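Fibrillarin-like pre-rRNA processing protein (Archaeoglobus fulgidus, PDB 1NT2) transfers methyl groups from S-adenosylmethionine to ribose 2'-hydroxyls of rRNA and tRNA at sites chosen by a guide RNA, as part of box C/D ribonucleoprotein particles. Local coordinates at residues A[19-24]-A[101-106]; A[53-58]-A[77-82]; A[116-121]-A[147-152]; A[161-166]-A[174-179]. All blocks are in the same frame, centred on the assembly; numbering follows the deposited sequence.

Followed from the N terminus, the chain opens its longest loop first, and contact 1 closes it only after contact 2, nested inside, has closed. Contact 1 joins the segment after strand 14-18 to the end of helix 91-103, and so ties the small N-terminal sheet region to the methyltransferase domain. Contact 2 joins the approach to strand 60-64 with the end of helix 70-78; the two touch through a salt bridge from R104 to D77. Contacts 3 and 4 follow in series: residues 116-121 pack against the end of helix 139-150, and helix 172-184 folds back on the end of strand 155-162 and the helical turn after it, across the chain's centre from contacts 1 and 2.

Contact 1 of 4, residues A[19-24]-A[101-106]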
loop_
_atom_site.group_PDB
_atom_site.type_symbol
_atom_site.label_atom_id
_atom_site.label_comp_id
_atom_site.label_asym_id
_atom_site.label_seq_id
_atom_site.Cartn_x
_atom_site.Cartn_y
_atom_site.Cartn_z
ATOM N N SER A 19 -26.699 43.937 34.544
ATOM C CA SER A 19 -27.253 43.745 33.211
ATOM C C SER A 19 -28.766 43.740 33.242
ATOM O O SER A 19 -29.381 43.770 34.306
ATOM C CB SER A 19 -26.771 42.434 32.585
ATOM O OG SER A 19 -27.351 42.256 31.300
ATOM N N LYS A 20 -29.358 43.718 32.057
ATOM C CA LYS A 20 -30.799 43.687 31.919
ATOM C C LYS A 20 -31.047 42.684 30.820
ATOM O O LYS A 20 -32.021 42.788 30.076
ATOM C CB LYS A 20 -31.337 45.061 31.522
ATOM C CG LYS A 20 -30.599 45.683 30.360
ATOM C CD LYS A 20 -31.053 47.110 30.106
ATOM C CE LYS A 20 -30.050 47.851 29.226
ATOM N NZ LYS A 20 -29.738 47.104 27.969
ATOM N N TYR A 21 -30.135 41.717 30.724
ATOM C CA TYR A 21 -30.214 40.663 29.722
ATOM C C TYR A 21 -30.348 39.259 30.315
ATOM O O TYR A 21 -30.081 39.035 31.501
ATOM C CB TYR A 21 -28.998 40.712 28.799
ATOM C CG TYR A 21 -29.019 41.856 27.804
ATOM C CD1 TYR A 21 -28.219 42.990 27.985
ATOM C CD2 TYR A 21 -29.822 41.792 26.663
ATOM C CE1 TYR A 21 -28.218 44.020 27.048
ATOM C CE2 TYR A 21 -29.823 42.814 25.727
ATOM C CZ TYR A 21 -29.022 43.916 25.924
ATOM O OH TYR A 21 -29.022 44.893 24.971
ATOM N N GLY A 22 -30.755 38.321 29.460
ATOM C CA GLY A 22 -30.968 36.942 29.872
ATOM C C GLY A 22 -29.754 36.095 30.190
ATOM O O GLY A 22 -28.617 36.580 30.187
ATOM N N SER A 23 -30.009 34.818 30.472
ATOM C CA SER A 23 -28.957 33.866 30.807
ATOM C C SER A 23 -28.505 33.127 29.564
ATOM O O SER A 23 -29.263 32.358 28.966
ATOM C CB SER A 23 -29.451 32.853 31.835
ATOM O OG SER A 23 -30.293 31.886 31.236
ATOM N N HIS A 24 -27.255 33.367 29.190
ATOM C CA HIS A 24 -26.667 32.754 28.015
ATOM C C HIS A 24 -26.283 31.318 28.321
ATOM O O HIS A 24 -26.440 30.431 27.480
ATOM C CB HIS A 24 -25.432 33.540 27.598
ATOM C CG HIS A 24 -24.832 33.076 26.317
ATOM N ND1 HIS A 24 -25.534 33.069 25.132
ATOM C CD2 HIS A 24 -23.597 32.602 26.030
ATOM C CE1 HIS A 24 -24.756 32.611 24.168
ATOM N NE2 HIS A 24 -23.575 32.320 24.686
ATOM N N VAL A 101 -24.873 37.621 20.287
ATOM C CA VAL A 101 -24.812 38.812 19.443
ATOM C C VAL A 101 -26.194 39.200 18.939
ATOM O O VAL A 101 -26.415 40.335 18.535
ATOM C CB VAL A 101 -23.885 38.619 18.213
ATOM C CG1 VAL A 101 -22.483 38.268 18.672
ATOM C CG2 VAL A 101 -24.447 37.547 17.286
ATOM N N ARG A 102 -27.116 38.250 18.948
ATOM C CA ARG A 102 -28.471 38.526 18.503
ATOM C C ARG A 102 -29.186 39.264 19.629
ATOM O O ARG A 102 -29.796 40.318 19.417
ATOM C CB ARG A 102 -29.208 37.222 18.186
ATOM C CG ARG A 102 -29.683 37.103 16.749
ATOM C CD ARG A 102 -30.573 35.868 16.566
ATOM N NE ARG A 102 -29.850 34.590 16.615
ATOM C CZ ARG A 102 -29.018 34.162 15.666
ATOM N NH1 ARG A 102 -28.800 34.909 14.590
ATOM N NH2 ARG A 102 -28.407 32.986 15.791
ATOM N N GLU A 103 -29.092 38.710 20.834
ATOM C CA GLU A 103 -29.728 39.311 21.997
ATOM C C GLU A 103 -29.128 40.673 22.307
ATOM O O GLU A 103 -29.846 41.656 22.485
ATOM C CB GLU A 103 -29.574 38.412 23.221
ATOM C CG GLU A 103 -30.105 39.051 24.483
ATOM C CD GLU A 103 -29.265 38.736 25.710
ATOM O OE1 GLU A 103 -28.017 38.860 25.635
ATOM O OE2 GLU A 103 -29.864 38.385 26.753
ATOM N N ARG A 104 -27.805 40.725 22.366
ATOM C CA ARG A 104 -27.125 41.968 22.670
ATOM C C ARG A 104 -26.765 42.738 21.424
ATOM O O ARG A 104 -26.644 42.165 20.353
ATOM C CB ARG A 104 -25.881 41.682 23.485
ATOM C CG ARG A 104 -26.203 40.881 24.702
ATOM C CD ARG A 104 -25.456 41.387 25.875
ATOM N NE ARG A 104 -25.593 40.443 26.963
ATOM C CZ ARG A 104 -24.775 40.404 28.001
ATOM N NH1 ARG A 104 -23.774 41.269 28.069
ATOM N NH2 ARG A 104 -24.942 39.490 28.953
ATOM N N ASN A 105 -26.571 44.040 21.579
ATOM C CA ASN A 105 -26.254 44.901 20.442
ATOM C C ASN A 105 -24.881 45.576 20.471
ATOM O O ASN A 105 -24.708 46.628 19.865
ATOM C CB ASN A 105 -27.329 45.991 20.322
ATOM C CG ASN A 105 -27.362 46.934 21.538
ATOM O OD1 ASN A 105 -28.137 47.896 21.565
ATOM N ND2 ASN A 105 -26.522 46.657 22.545
ATOM N N ASN A 106 -23.907 44.990 21.157
ATOM C CA ASN A 106 -22.585 45.610 21.230
ATOM C C ASN A 106 -21.451 44.650 20.945
ATOM O O ASN A 106 -20.288 44.955 21.225
ATOM C CB ASN A 106 -22.373 46.251 22.602
ATOM C CG ASN A 106 -22.650 45.294 23.749
ATOM O OD1 ASN A 106 -23.760 44.754 23.890
ATOM N ND2 ASN A 106 -21.642 45.085 24.586
#
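Y21 meets E103 and R104 through its ring, while the neighbouring G22 supplies the polar link. R104 CD lies over one face of the Y21 ring, a CH-pi contact 4.0 Å from the centroid and 17° off the normal, and the guanidinium runs on nearly parallel to the ring near CD1. The E103 carboxylate lies obliquely beside the ring, planes 51° apart. With CG beside the backbone N (chi1 -74°), the Y21 ring reaches toward this helix end.

The hydrogen bonds centre on E103. Its OE2 accepts a bent bond from G22 N at 2.9 Å, met nearly along the C-O axis; its OE1 bridges to R104 NE at 3.2 Å, the donor on the syn side but tilted out of the carboxylate plane. With an alanine at position E103, G22 N would probably lose its acceptor and R104 NE the charge beside it.

R104 NH1 forms a salt bridge to D77, which also bonds S19 OG. The loop after strand 14-18 is thus fastened to the end of helix 91-103, where R55 of the Nop5 chain bonds V101 O. The two carboxylates probably offset the positive charges of R104 and nearby R34 and restrict the guanidinium's rotation.

Contact 2 of 4, residues A[53-58]-A[77-82]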
loop_
_atom_site.group_PDB
_atom_site.type_symbol
_atom_site.label_atom_id
_atom_site.label_comp_id
_atom_site.label_asym_id
_atom_site.label_seq_id
_atom_site.Cartn_x
_atom_site.Cartn_y
_atom_site.Cartn_z
ATOM N N LEU A 53 -9.640 44.776 36.345
ATOM C CA LEU A 53 -9.433 45.604 35.152
ATOM C C LEU A 53 -10.193 46.946 35.197
ATOM O O LEU A 53 -11.418 46.962 35.077
ATOM C CB LEU A 53 -9.887 44.819 33.913
ATOM C CG LEU A 53 -8.877 44.203 32.942
ATOM C CD1 LEU A 53 -8.391 45.256 31.984
ATOM C CD2 LEU A 53 -7.719 43.593 33.697
ATOM N N LYS A 54 -9.488 48.067 35.364
ATOM C CA LYS A 54 -10.161 49.377 35.385
ATOM C C LYS A 54 -10.534 49.681 33.943
ATOM O O LYS A 54 -9.802 49.305 33.034
ATOM C CB LYS A 54 -9.223 50.498 35.853
ATOM C CG LYS A 54 -8.456 50.248 37.126
ATOM C CD LYS A 54 -9.312 50.408 38.349
ATOM C CE LYS A 54 -8.474 50.149 39.574
ATOM N NZ LYS A 54 -9.022 49.024 40.379
ATOM N N LEU A 55 -11.651 50.362 33.718
ATOM C CA LEU A 55 -12.047 50.700 32.352
ATOM C C LEU A 55 -13.429 51.326 32.251
ATOM O O LEU A 55 -14.362 50.920 32.946
ATOM C CB LEU A 55 -11.968 49.462 31.436
ATOM C CG LEU A 55 -12.680 48.142 31.772
ATOM C CD1 LEU A 55 -13.854 47.899 30.833
ATOM C CD2 LEU A 55 -11.687 47.002 31.634
ATOM N N ARG A 56 -13.549 52.324 31.380
ATOM C CA ARG A 56 -14.815 53.011 31.171
ATOM C C ARG A 56 -15.657 52.213 30.185
ATOM O O ARG A 56 -15.125 51.488 29.351
ATOM C CB ARG A 56 -14.571 54.419 30.615
ATOM C CG ARG A 56 -13.826 54.470 29.264
ATOM C CD ARG A 56 -14.157 55.766 28.514
ATOM N NE ARG A 56 -13.509 55.908 27.206
ATOM C CZ ARG A 56 -12.248 56.301 27.025
ATOM N NH1 ARG A 56 -11.477 56.591 28.066
ATOM N NH2 ARG A 56 -11.764 56.429 25.795
ATOM N N GLY A 57 -16.972 52.345 30.275
ATOM C CA GLY A 57 -17.831 51.617 29.359
ATOM C C GLY A 57 -17.524 51.904 27.900
ATOM O O GLY A 57 -17.757 51.055 27.042
ATOM N N ASP A 58 -17.001 53.099 27.623
ATOM C CA ASP A 58 -16.656 53.525 26.259
ATOM C C ASP A 58 -15.355 52.848 25.815
ATOM O O ASP A 58 -14.372 53.530 25.530
ATOM C CB ASP A 58 -16.446 55.061 26.171
ATOM C CG ASP A 58 -17.417 55.874 27.053
ATOM O OD1 ASP A 58 -17.051 56.231 28.198
ATOM O OD2 ASP A 58 -18.545 56.173 26.604
ATOM N N ASP A 77 -21.359 43.359 29.263
ATOM C CA ASP A 77 -22.082 44.091 30.296
ATOM C C ASP A 77 -21.159 45.120 30.920
ATOM O O ASP A 77 -21.604 46.177 31.375
ATOM C CB ASP A 77 -22.576 43.158 31.400
ATOM C CG ASP A 77 -23.764 42.328 30.978
ATOM O OD1 ASP A 77 -24.487 42.767 30.056
ATOM O OD2 ASP A 77 -23.979 41.251 31.589
ATOM N N ILE A 78 -19.872 44.790 30.954
ATOM C CA ILE A 78 -18.859 45.672 31.510
ATOM C C ILE A 78 -18.679 46.853 30.559
ATOM O O ILE A 78 -18.785 48.011 30.962
ATOM C CB ILE A 78 -17.530 44.920 31.684
ATOM C CG1 ILE A 78 -17.748 43.720 32.618
ATOM C CG2 ILE A 78 -16.464 45.856 32.235
ATOM C CD1 ILE A 78 -16.510 42.873 32.883
ATOM N N VAL A 79 -18.421 46.553 29.291
ATOM C CA VAL A 79 -18.259 47.581 28.264
ATOM C C VAL A 79 -19.611 47.787 27.562
ATOM O O VAL A 79 -19.785 47.410 26.409
ATOM C CB VAL A 79 -17.180 47.148 27.233
ATOM C CG1 VAL A 79 -17.086 48.153 26.105
ATOM C CG2 VAL A 79 -15.835 47.022 27.926
ATOM N N ASP A 80 -20.569 48.377 28.272
ATOM C CA ASP A 80 -21.907 48.609 27.721
ATOM C C ASP A 80 -21.979 49.808 26.785
ATOM O O ASP A 80 -22.952 49.970 26.037
ATOM C CB ASP A 80 -22.912 48.807 28.859
ATOM C CG ASP A 80 -22.483 49.886 29.837
ATOM O OD1 ASP A 80 -21.384 49.755 30.424
ATOM O OD2 ASP A 80 -23.249 50.856 30.020
ATOM N N GLU A 81 -20.949 50.646 26.843
ATOM C CA GLU A 81 -20.866 51.846 26.019
ATOM C C GLU A 81 -19.645 51.725 25.109
ATOM O O GLU A 81 -19.002 52.723 24.764
ATOM C CB GLU A 81 -20.731 53.090 26.913
ATOM C CG GLU A 81 -21.745 53.172 28.069
ATOM C CD GLU A 81 -22.955 54.043 27.758
ATOM O OE1 GLU A 81 -22.760 55.249 27.501
ATOM O OE2 GLU A 81 -24.096 53.526 27.781
ATOM N N GLY A 82 -19.325 50.486 24.744
ATOM C CA GLY A 82 -18.193 50.222 23.872
ATOM C C GLY A 82 -18.606 49.210 22.820
ATOM O O GLY A 82 -19.804 49.023 22.587
#
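L55 and G57 pack against the end of helix 70-78 and the turn after it, through I78, V79 and E81, in the Rossmann-like fold of this methyltransferase. Helix 70-78 is the helix of a beta-alpha-beta unit: it follows strand 60-64 and leads through a type I beta turn, V79 to G82, into strand 83-87, parallel to the first. Residues 53-58 run in toward strand 60-64, so the two segments meet beneath the starts of two adjacent parallel strands.

The close-packed part is apolar. L55 presents one methyl, CD1, to two branches at once, 3.6 Å from I78 CG2 and 3.6 Å from V79 CG2, and its side chain crosses both at about a right angle. CG of L55 stands between the backbone N and the carbonyl carbon (chi1 54°), which swings the isobutyl end onto the helix terminus. I78 also leans on M5 of the first strand. G57, buried and without a side chain, lets the backbones draw together, its CA 4.2 Å from V79 CA. A weak hydrogen bond from E81 N to G57 O is modelled here, although the position of that oxygen is uncertain.

Toward solvent the contact slackens into charged chains. D80 turns its carboxylate to R6 in a salt bridge instead of using it across the contact. R56 NE gives a weak bond to D58 O and a long salt bridge to D58 OD1. D58 and E81 lie side by side, pointing the same way, with carboxylate planes 78° apart and D58 OD2 4.4 Å from E81 OE1.

Contact 3 of 4, residues A[116-121]-A[147-152]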
loop_
_atom_site.group_PDB
_atom_site.type_symbol
_atom_site.label_atom_id
_atom_site.label_comp_id
_atom_site.label_asym_id
_atom_site.label_seq_id
_atom_site.Cartn_x
_atom_site.Cartn_y
_atom_site.Cartn_z
ATOM N N LYS A 116 -4.293 34.682 12.011
ATOM C CA LYS A 116 -3.839 35.623 10.992
ATOM C C LYS A 116 -4.776 36.831 10.918
ATOM O O LYS A 116 -5.719 36.853 10.127
ATOM C CB LYS A 116 -3.741 34.917 9.637
ATOM C CG LYS A 116 -4.907 34.018 9.314
ATOM C CD LYS A 116 -4.566 33.062 8.181
ATOM C CE LYS A 116 -3.469 32.079 8.583
ATOM N NZ LYS A 116 -3.962 31.056 9.542
ATOM N N PRO A 117 -4.501 37.864 11.746
ATOM C CA PRO A 117 -5.262 39.116 11.855
ATOM C C PRO A 117 -5.384 39.920 10.562
ATOM O O PRO A 117 -6.415 40.544 10.307
ATOM C CB PRO A 117 -4.508 39.880 12.950
ATOM C CG PRO A 117 -3.104 39.441 12.746
ATOM C CD PRO A 117 -3.263 37.951 12.551
ATOM N N TRP A 118 -4.334 39.910 9.753
ATOM C CA TRP A 118 -4.350 40.651 8.503
ATOM C C TRP A 118 -5.559 40.274 7.657
ATOM O O TRP A 118 -6.037 41.064 6.843
ATOM C CB TRP A 118 -3.050 40.403 7.733
ATOM C CG TRP A 118 -2.666 38.973 7.620
ATOM C CD1 TRP A 118 -3.102 38.070 6.689
ATOM C CD2 TRP A 118 -1.760 38.268 8.472
ATOM N NE1 TRP A 118 -2.514 36.840 6.908
ATOM C CE2 TRP A 118 -1.686 36.937 7.997
ATOM C CE3 TRP A 118 -1.000 38.631 9.595
ATOM C CZ2 TRP A 118 -0.879 35.966 8.608
ATOM C CZ3 TRP A 118 -0.201 37.667 10.202
ATOM C CH2 TRP A 118 -0.146 36.350 9.707
ATOM N N LYS A 119 -6.055 39.065 7.869
ATOM C CA LYS A 119 -7.201 38.571 7.137
ATOM C C LYS A 119 -8.456 39.393 7.424
ATOM O O LYS A 119 -9.297 39.576 6.552
ATOM C CB LYS A 119 -7.449 37.119 7.517
ATOM C CG LYS A 119 -7.783 36.227 6.359
ATOM C CD LYS A 119 -6.558 35.994 5.514
ATOM C CE LYS A 119 -6.820 34.902 4.493
ATOM N NZ LYS A 119 -7.188 33.605 5.120
ATOM N N TYR A 120 -8.591 39.876 8.653
ATOM C CA TYR A 120 -9.757 40.675 9.030
ATOM C C TYR A 120 -9.336 42.093 9.464
ATOM O O TYR A 120 -10.130 42.864 10.018
ATOM C CB TYR A 120 -10.552 39.956 10.144
ATOM C CG TYR A 120 -9.749 39.603 11.384
ATOM C CD1 TYR A 120 -9.291 40.596 12.250
ATOM C CD2 TYR A 120 -9.409 38.283 11.668
ATOM C CE1 TYR A 120 -8.510 40.285 13.361
ATOM C CE2 TYR A 120 -8.628 37.965 12.779
ATOM C CZ TYR A 120 -8.183 38.971 13.620
ATOM O OH TYR A 120 -7.412 38.671 14.719
ATOM N N SER A 121 -8.078 42.422 9.178
ATOM C CA SER A 121 -7.483 43.711 9.517
ATOM C C SER A 121 -8.272 44.909 9.017
ATOM O O SER A 121 -8.073 46.024 9.492
ATOM C CB SER A 121 -6.069 43.811 8.949
ATOM O OG SER A 121 -6.089 44.443 7.681
ATOM N N ALA A 147 -1.802 42.167 18.394
ATOM C CA ALA A 147 -1.517 43.436 19.065
ATOM C C ALA A 147 -0.964 44.462 18.069
ATOM O O ALA A 147 -1.399 45.616 18.038
ATOM C CB ALA A 147 -0.511 43.209 20.206
ATOM N N GLU A 148 -0.000 44.028 17.264
ATOM C CA GLU A 148 0.611 44.891 16.268
ATOM C C GLU A 148 -0.499 45.572 15.487
ATOM O O GLU A 148 -0.644 46.796 15.505
ATOM C CB GLU A 148 1.455 44.066 15.302
ATOM C CG GLU A 148 2.529 44.867 14.572
ATOM C CD GLU A 148 3.882 44.822 15.287
ATOM O OE1 GLU A 148 4.824 45.524 14.839
ATOM O OE2 GLU A 148 4.001 44.077 16.291
ATOM N N PHE A 149 -1.293 44.754 14.812
ATOM C CA PHE A 149 -2.396 45.245 14.003
ATOM C C PHE A 149 -3.382 46.205 14.649
ATOM O O PHE A 149 -3.665 47.254 14.079
ATOM C CB PHE A 149 -3.190 44.075 13.412
ATOM C CG PHE A 149 -2.635 43.569 12.118
ATOM C CD1 PHE A 149 -1.406 42.910 12.079
ATOM C CD2 PHE A 149 -3.329 43.763 10.929
ATOM C CE1 PHE A 149 -0.871 42.448 10.873
ATOM C CE2 PHE A 149 -2.805 43.308 9.717
ATOM C CZ PHE A 149 -1.572 42.649 9.691
ATOM N N PHE A 150 -3.891 45.878 15.833
ATOM C CA PHE A 150 -4.914 46.732 16.426
ATOM C C PHE A 150 -4.713 47.356 17.814
ATOM O O PHE A 150 -5.326 48.379 18.132
ATOM C CB PHE A 150 -6.236 45.955 16.391
ATOM C CG PHE A 150 -6.409 45.118 15.147
ATOM C CD1 PHE A 150 -6.526 45.712 13.903
ATOM C CD2 PHE A 150 -6.403 43.735 15.218
ATOM C CE1 PHE A 150 -6.630 44.939 12.754
ATOM C CE2 PHE A 150 -6.509 42.953 14.069
ATOM C CZ PHE A 150 -6.620 43.555 12.840
ATOM N N LEU A 151 -3.871 46.761 18.646
ATOM C CA LEU A 151 -3.678 47.316 19.979
ATOM C C LEU A 151 -3.046 48.703 19.941
ATOM O O LEU A 151 -1.826 48.848 19.796
ATOM C CB LEU A 151 -2.820 46.393 20.844
ATOM C CG LEU A 151 -2.479 46.998 22.211
ATOM C CD1 LEU A 151 -3.752 47.231 23.004
ATOM C CD2 LEU A 151 -1.546 46.079 22.953
ATOM N N LYS A 152 -3.890 49.720 20.094
ATOM C CA LYS A 152 -3.439 51.105 20.086
ATOM C C LYS A 152 -2.379 51.381 21.166
ATOM O O LYS A 152 -2.535 50.978 22.318
ATOM C CB LYS A 152 -4.645 52.022 20.275
ATOM C CG LYS A 152 -5.330 51.843 21.602
ATOM C CD LYS A 152 -6.803 52.156 21.520
ATOM C CE LYS A 152 -7.068 53.528 20.953
ATOM N NZ LYS A 152 -8.518 53.869 21.010
#
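F149 and F150, at the end of helix 139-150, are two neighbouring rings that flank P117 of the 3-10 turn of residues 117-119. P117 is the bump that engages both. Its CG sits over a face of the F149 ring, a CH-pi contact 4.2 Å from the centroid, while P117 CB meets F150 CE2 obliquely at 3.8 Å.

F149 settles into a hollow walled by P117, W118 and S121. W118 N lies above the same face as the proline, W118 CB lies 3.3 Å from F149 CZ, and S121 CB comes in at the ring edge, 3.4 Å from F149 CD2. F149 CE1 in turn meets the edge of the indole. The F150 ring has the CB of F149 over its centre and S121 CA at its edge. It meets Y120 rim to rim, with centroids 5.8 Å apart and planes at 29°; a chi1 of 55°, wedging Y120 CG between its own N and C, turns that ring to this side. A serine replacing F149 would probably open a gap beneath P117 and W118 CB.

Beyond the pair, F149 and W118 pack on P33 and P31 of the Nop5 chain, and the Y120 side chain lies about 7 Å from bound S-adenosylmethionine. The packing is mainly apolar, and Y120 OH adds a hydrogen bond to N146, one residue before A147 on the same helix, consistent with a link between the cofactor's surroundings and the partner interface.

Contact 4 of 4, residues A[161-166]-A[174-179]; sequences VKARSI and EVFKSV
V175 is the first residue of 174-179 to meet the other segment. Its CG1, anti to the backbone N (chi1 178°), points at the turn of residues 163-166, 3.6 Å from A163 O and 4.1 Å from I166 CB, with A163 CB also beside it.

F176 comes next and reaches farther. The rim of its ring, led by CE2, lies against A163 CB at 3.2 Å, approaching obliquely. F176 CE2 is also 3.9 Å from V161 CG1, the two side chains sliding past each other in opposite directions, and K162 C lies at the ring edge. A chi1 of -74°, with CG anti to the carbonyl carbon, carries the ring across to the sheet, where I203 of strand 202-209 also touches it.

One turn after V175 comes V179, whose CG2 meets I166 CD1 tip to tip at 3.5 Å; I140 of helix 139-150 packs on V179 as well. The side-chain contacts are all apolar, with some backbone carbonyl groups at their border, while K162 NZ makes a salt bridge with D201.

Helix 172-184 thus folds back on the end of strand 155-162 and the short helical turn after it, and leads to strand 188-194. With strand 202-209 lying between the two strands, this is the closing part of the 3-2-1-4-5-7-6 sheet characteristic of class I methyltransferases.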
loop_
_atom_site.group_PDB
_atom_site.type_symbol
_atom_site.label_atom_id
_atom_site.label_comp_id
_atom_site.label_asym_id
_atom_site.label_seq_id
_atom_site.Cartn_x
_atom_site.Cartn_y
_atom_site.Cartn_z
ATOM N N VAL A 161 -3.702 31.462 29.657
ATOM C CA VAL A 161 -2.777 30.459 29.142
ATOM C C VAL A 161 -2.902 29.089 29.810
ATOM O O VAL A 161 -2.978 28.975 31.035
ATOM C CB VAL A 161 -1.312 30.964 29.284
ATOM C CG1 VAL A 161 -0.320 29.879 28.908
ATOM C CG2 VAL A 161 -1.116 32.179 28.415
ATOM N N LYS A 162 -2.929 28.048 28.991
ATOM C CA LYS A 162 -3.003 26.690 29.493
ATOM C C LYS A 162 -1.627 26.106 29.240
ATOM O O LYS A 162 -1.306 25.770 28.103
ATOM C CB LYS A 162 -4.056 25.898 28.721
ATOM C CG LYS A 162 -4.108 24.424 29.062
ATOM C CD LYS A 162 -5.354 23.791 28.489
ATOM C CE LYS A 162 -5.371 22.297 28.742
ATOM N NZ LYS A 162 -5.280 21.947 30.185
ATOM N N ALA A 163 -0.814 26.004 30.290
ATOM C CA ALA A 163 0.536 25.460 30.164
ATOM C C ALA A 163 0.640 24.345 29.120
ATOM O O ALA A 163 1.369 24.490 28.140
ATOM C CB ALA A 163 1.021 24.952 31.515
ATOM N N ARG A 164 -0.091 23.249 29.325
ATOM C CA ARG A 164 -0.074 22.112 28.401
ATOM C C ARG A 164 -0.316 22.483 26.935
ATOM O O ARG A 164 0.201 21.834 26.028
ATOM C CB ARG A 164 -1.122 21.076 28.805
ATOM C CG ARG A 164 -1.186 20.777 30.274
ATOM C CD ARG A 164 -1.850 19.429 30.512
ATOM N NE ARG A 164 -0.889 18.334 30.397
ATOM C CZ ARG A 164 0.141 18.151 31.225
ATOM N NH1 ARG A 164 0.347 18.991 32.236
ATOM N NH2 ARG A 164 0.971 17.129 31.043
ATOM N N SER A 165 -1.123 23.513 26.709
ATOM C CA SER A 165 -1.449 23.988 25.364
ATOM C C SER A 165 -0.185 24.295 24.558
ATOM O O SER A 165 -0.127 24.127 23.339
ATOM C CB SER A 165 -2.313 25.249 25.489
ATOM O OG SER A 165 -2.502 25.887 24.244
ATOM N N ILE A 166 0.829 24.741 25.282
ATOM C CA ILE A 166 2.118 25.117 24.729
ATOM C C ILE A 166 3.140 23.977 24.804
ATOM O O ILE A 166 3.733 23.605 23.794
ATOM C CB ILE A 166 2.644 26.344 25.491
ATOM C CG1 ILE A 166 1.639 27.488 25.340
ATOM C CG2 ILE A 166 4.016 26.736 24.986
ATOM C CD1 ILE A 166 1.815 28.597 26.334
ATOM N N GLU A 174 7.722 25.786 34.645
ATOM C CA GLU A 174 8.731 26.094 33.645
ATOM C C GLU A 174 8.119 26.593 32.349
ATOM O O GLU A 174 8.721 27.406 31.648
ATOM C CB GLU A 174 9.585 24.858 33.402
ATOM C CG GLU A 174 10.269 24.395 34.678
ATOM C CD GLU A 174 10.823 22.990 34.583
ATOM O OE1 GLU A 174 10.028 22.047 34.362
ATOM O OE2 GLU A 174 12.053 22.830 34.736
ATOM N N VAL A 175 6.921 26.110 32.035
ATOM C CA VAL A 175 6.225 26.538 30.826
ATOM C C VAL A 175 5.757 27.968 31.035
ATOM O O VAL A 175 5.907 28.818 30.161
ATOM C CB VAL A 175 5.000 25.660 30.528
ATOM C CG1 VAL A 175 4.283 26.185 29.293
ATOM C CG2 VAL A 175 5.430 24.220 30.319
ATOM N N PHE A 176 5.181 28.231 32.199
ATOM C CA PHE A 176 4.730 29.573 32.509
ATOM C C PHE A 176 5.958 30.469 32.688
ATOM O O PHE A 176 5.895 31.680 32.483
ATOM C CB PHE A 176 3.890 29.561 33.787
ATOM C CG PHE A 176 2.516 28.972 33.612
ATOM C CD1 PHE A 176 1.687 28.784 34.711
ATOM C CD2 PHE A 176 2.042 28.626 32.350
ATOM C CE1 PHE A 176 0.411 28.260 34.560
ATOM C CE2 PHE A 176 0.765 28.102 32.186
ATOM C CZ PHE A 176 -0.052 27.919 33.293
ATOM N N LYS A 177 7.080 29.862 33.065
ATOM C CA LYS A 177 8.323 30.602 33.262
ATOM C C LYS A 177 8.783 31.158 31.921
ATOM O O LYS A 177 9.112 32.340 31.804
ATOM C CB LYS A 177 9.407 29.677 33.829
ATOM C CG LYS A 177 10.775 30.342 34.013
ATOM C CD LYS A 177 11.835 29.376 34.579
ATOM C CE LYS A 177 12.378 28.393 33.530
ATOM N NZ LYS A 177 13.302 29.031 32.538
ATOM N N SER A 178 8.794 30.285 30.916
ATOM C CA SER A 178 9.212 30.641 29.565
ATOM C C SER A 178 8.279 31.660 28.927
ATOM O O SER A 178 8.689 32.776 28.605
ATOM C CB SER A 178 9.268 29.385 28.689
ATOM O OG SER A 178 9.716 29.691 27.380
ATOM N N VAL A 179 7.022 31.263 28.747
ATOM C CA VAL A 179 6.016 32.116 28.127
ATOM C C VAL A 179 6.035 33.550 28.613
ATOM O O VAL A 179 5.971 34.483 27.817
ATOM C CB VAL A 179 4.619 31.582 28.364
ATOM C CG1 VAL A 179 3.611 32.491 27.692
ATOM C CG2 VAL A 179 4.519 30.168 27.841
#